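PDB 4MKQ: monalysin from Pseudomonas entomophila, which forms pores in host cell membranes as an aerolysin-like beta-barrel toxin, contributing to intestinal damage and lethality in Drosophila. Local coordinates for residues G18-Y23 and Y74-V79. Numbering follows the deposited sequence.
Sequences GYLLDY and YQVVLV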
ATOM      1  N   GLY A  18       9.482 -13.523  14.602  1.00 25.65           N
ATOM      2  CA  GLY A  18       8.997 -14.429  15.641  1.00 25.33           C
ATOM      3  C   GLY A  18       9.171 -13.901  17.050  1.00 29.28           C
ATOM      4  O   GLY A  18       8.269 -14.044  17.881  1.00 29.36           O
ATOM      5  N   TYR A  19      10.324 -13.262  17.319  1.00 25.28           N
ATOM      6  CA  TYR A  19      10.634 -12.683  18.621  1.00 25.02           C
ATOM      7  C   TYR A  19       9.837 -11.398  18.885  1.00 29.12           C
ATOM      8  O   TYR A  19       9.259 -11.256  19.964  1.00 28.74           O
ATOM      9  CB  TYR A  19      12.156 -12.443  18.778  1.00 26.08           C
ATOM     10  CG  TYR A  19      12.524 -11.677  20.033  1.00 27.50           C
ATOM     11  CD1 TYR A  19      12.480 -12.285  21.284  1.00 29.31           C
ATOM     12  CD2 TYR A  19      12.880 -10.332  19.972  1.00 28.30           C
ATOM     13  CE1 TYR A  19      12.779 -11.573  22.445  1.00 29.89           C
ATOM     14  CE2 TYR A  19      13.174  -9.608  21.126  1.00 29.23           C
ATOM     15  CZ  TYR A  19      13.117 -10.233  22.362  1.00 36.57           C
ATOM     16  OH  TYR A  19      13.410  -9.532  23.505  1.00 38.12           O
ATOM     17  N   LEU A  20       9.836 -10.461  17.918  1.00 25.92           N
ATOM     18  CA  LEU A  20       9.179  -9.158  18.040  1.00 25.73           C
ATOM     19  C   LEU A  20       7.663  -9.210  17.946  1.00 31.54           C
ATOM     20  O   LEU A  20       6.987  -8.717  18.852  1.00 30.79           O
ATOM     21  CB  LEU A  20       9.749  -8.142  17.027  1.00 25.47           C
ATOM     22  CG  LEU A  20      11.233  -7.777  17.151  1.00 29.49           C
ATOM     23  CD1 LEU A  20      11.658  -6.876  16.025  1.00 29.45           C
ATOM     24  CD2 LEU A  20      11.539  -7.116  18.480  1.00 31.06           C
ATOM     25  N   LEU A  21       7.129  -9.775  16.841  1.00 30.26           N
ATOM     26  CA  LEU A  21       5.687  -9.874  16.589  1.00 31.15           C
ATOM     27  C   LEU A  21       5.057 -11.030  17.368  1.00 38.25           C
ATOM     28  O   LEU A  21       4.435 -11.926  16.787  1.00 38.50           O
ATOM     29  CB  LEU A  21       5.370  -9.965  15.080  1.00 31.13           C
ATOM     30  CG  LEU A  21       5.916  -8.860  14.174  1.00 35.34           C
ATOM     31  CD1 LEU A  21       6.012  -9.338  12.748  1.00 35.46           C
ATOM     32  CD2 LEU A  21       5.076  -7.600  14.247  1.00 36.79           C
ATOM     33  N   ASP A  22       5.239 -11.003  18.691  1.00 36.95           N
ATOM     34  CA  ASP A  22       4.696 -11.976  19.633  1.00 37.78           C
ATOM     35  C   ASP A  22       3.418 -11.348  20.185  1.00 44.36           C
ATOM     36  O   ASP A  22       3.484 -10.294  20.814  1.00 44.14           O
ATOM     37  CB  ASP A  22       5.717 -12.244  20.768  1.00 39.54           C
ATOM     38  CG  ASP A  22       5.404 -13.417  21.689  1.00 50.49           C
ATOM     39  OD1 ASP A  22       4.205 -13.702  21.910  1.00 51.22           O
ATOM     40  OD2 ASP A  22       6.358 -14.039  22.202  1.00 55.88           O
ATOM     41  N   TYR A  23       2.250 -11.963  19.909  1.00 42.77           N
ATOM     42  CA  TYR A  23       0.965 -11.429  20.375  1.00 43.50           C
ATOM     43  C   TYR A  23       0.812 -11.441  21.903  1.00 47.77           C
ATOM     44  O   TYR A  23       0.200 -10.524  22.451  1.00 47.73           O
ATOM     45  CB  TYR A  23      -0.225 -12.129  19.688  1.00 45.58           C
ATOM     46  CG  TYR A  23      -0.536 -13.517  20.205  1.00 48.94           C
ATOM     47  CD1 TYR A  23       0.050 -14.643  19.633  1.00 51.35           C
ATOM     48  CD2 TYR A  23      -1.457 -13.712  21.232  1.00 50.06           C
ATOM     49  CE1 TYR A  23      -0.241 -15.924  20.100  1.00 53.17           C
ATOM     50  CE2 TYR A  23      -1.738 -14.983  21.722  1.00 51.17           C
ATOM     51  CZ  TYR A  23      -1.133 -16.087  21.148  1.00 60.51           C
ATOM     52  OH  TYR A  23      -1.435 -17.339  21.619  1.00 62.85           O
ATOM     53  N   TYR A  74       1.023  -3.762  15.412  1.00 34.66           N
ATOM     54  CA  TYR A  74       2.465  -3.528  15.343  1.00 33.19           C
ATOM     55  C   TYR A  74       3.057  -4.022  14.033  1.00 34.85           C
ATOM     56  O   TYR A  74       2.520  -4.941  13.420  1.00 33.40           O
ATOM     57  CB  TYR A  74       3.186  -4.215  16.512  1.00 33.95           C
ATOM     58  CG  TYR A  74       2.926  -3.586  17.859  1.00 34.89           C
ATOM     59  CD1 TYR A  74       3.598  -2.434  18.252  1.00 36.80           C
ATOM     60  CD2 TYR A  74       2.063  -4.182  18.772  1.00 35.32           C
ATOM     61  CE1 TYR A  74       3.406  -1.881  19.516  1.00 37.48           C
ATOM     62  CE2 TYR A  74       1.854  -3.632  20.036  1.00 36.01           C
ATOM     63  CZ  TYR A  74       2.521  -2.475  20.399  1.00 43.03           C
ATOM     64  OH  TYR A  74       2.305  -1.917  21.634  1.00 44.51           O
ATOM     65  N   GLN A  75       4.188  -3.427  13.641  1.00 31.24           N
ATOM     66  CA  GLN A  75       4.969  -3.711  12.431  1.00 30.49           C
ATOM     67  C   GLN A  75       6.438  -3.765  12.842  1.00 32.38           C
ATOM     68  O   GLN A  75       6.792  -3.189  13.873  1.00 31.78           O
ATOM     69  CB  GLN A  75       4.804  -2.536  11.458  1.00 31.89           C
ATOM     70  CG  GLN A  75       4.482  -2.907  10.025  1.00 45.33           C
ATOM     71  CD  GLN A  75       3.880  -1.742   9.271  1.00 60.72           C
ATOM     72  OE1 GLN A  75       4.022  -0.567   9.647  1.00 52.27           O
ATOM     73  NE2 GLN A  75       3.204  -2.044   8.173  1.00 54.89           N
ATOM     74  N   VAL A  76       7.300  -4.388  12.022  1.00 27.40           N
ATOM     75  CA  VAL A  76       8.740  -4.445  12.295  1.00 26.27           C
ATOM     76  C   VAL A  76       9.489  -3.457  11.403  1.00 28.36           C
ATOM     77  O   VAL A  76       9.308  -3.462  10.184  1.00 27.62           O
ATOM     78  CB  VAL A  76       9.325  -5.888  12.200  1.00 30.06           C
ATOM     79  CG1 VAL A  76      10.855  -5.887  12.199  1.00 29.69           C
ATOM     80  CG2 VAL A  76       8.806  -6.764  13.329  1.00 29.92           C
ATOM     81  N   VAL A  77      10.329  -2.618  12.018  1.00 24.35           N
ATOM     82  CA  VAL A  77      11.204  -1.694  11.302  1.00 23.57           C
ATOM     83  C   VAL A  77      12.604  -2.308  11.374  1.00 26.88           C
ATOM     84  O   VAL A  77      13.128  -2.511  12.470  1.00 26.78           O
ATOM     85  CB  VAL A  77      11.175  -0.247  11.846  1.00 27.12           C
ATOM     86  CG1 VAL A  77      12.042   0.669  10.996  1.00 26.91           C
ATOM     87  CG2 VAL A  77       9.758   0.290  11.903  1.00 26.81           C
ATOM     88  N   LEU A  78      13.168  -2.664  10.215  1.00 22.96           N
ATOM     89  CA  LEU A  78      14.499  -3.250  10.118  1.00 22.54           C
ATOM     90  C   LEU A  78      15.520  -2.144   9.888  1.00 24.88           C
ATOM     91  O   LEU A  78      15.420  -1.388   8.921  1.00 24.48           O
ATOM     92  CB  LEU A  78      14.542  -4.325   9.017  1.00 22.93           C
ATOM     93  CG  LEU A  78      15.788  -5.231   8.931  1.00 28.06           C
ATOM     94  CD1 LEU A  78      16.099  -5.915  10.264  1.00 28.22           C
ATOM     95  CD2 LEU A  78      15.602  -6.287   7.862  1.00 29.90           C
ATOM     96  N   VAL A  79      16.465  -2.017  10.826  1.00 20.35           N
ATOM     97  CA  VAL A  79      17.506  -0.990  10.816  1.00 19.43           C
ATOM     98  C   VAL A  79      18.797  -1.543  10.214  1.00 22.39           C
ATOM     99  O   VAL A  79      19.323  -2.562  10.674  1.00 21.38           O
ATOM    100  CB  VAL A  79      17.725  -0.367  12.224  1.00 23.15           C
ATOM    101  CG1 VAL A  79      18.680   0.821  12.167  1.00 22.97           C
ATOM    102  CG2 VAL A  79      16.402   0.048  12.858  1.00 22.91           C
TER
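V76 offers one methyl, CG2, to two successive leucines, L20 and L21, where the end of helix 13-20 comes down on the long twisted sheet of an aerolysin-like pore-forming toxin; the sheet belongs to the body of the toxin, crystallised without its membrane-spanning region. The case illustrates how a helix terminus can be seated on a beta-sheet by side-chain shape: no hydrogen bond joins residues 18-23 to residues 74-79. L21 is the first residue to leave helical geometry and forms the centre of an inverse gamma turn, with D22 N bonded to L20 O at 2.9 Å. The chain turns here, and the two leucines reach the same valine by different routes.

L20 comes at V76 at about a right angle, and its CD1 lies across the fork of the isopropyl group, 3.9 Å from V76 CG2 and 4.0 Å from V76 CG1. L21 slants over the valine instead. Its CG carbon sits beside the backbone N (chi1 -55°), which carries the branched end toward the strand, and V76 CG2 rests over the face of the isobutyl fork, against CG and flanked by CD1 and CD2. The CD2 branch also lies against the backbone of Y74 and Q75; L21 CD2 to Y74 O is 3.8 Å. Y74 CB adds to this patch, 4.5 Å from L21 CD2, while the Y74 ring leads away to meet Y61, and its hydroxyl is hydrogen-bonded to V129 O.

Strand 71-84 lies between strands 46-65 and 106-124, and L21 also touches V121 of the latter, so the L21 side chain reaches two neighbouring strands. Within the fork, L21 CG is the atom nearest V76 CG2, at 3.7 Å, with the two L21 methyls only slightly farther off.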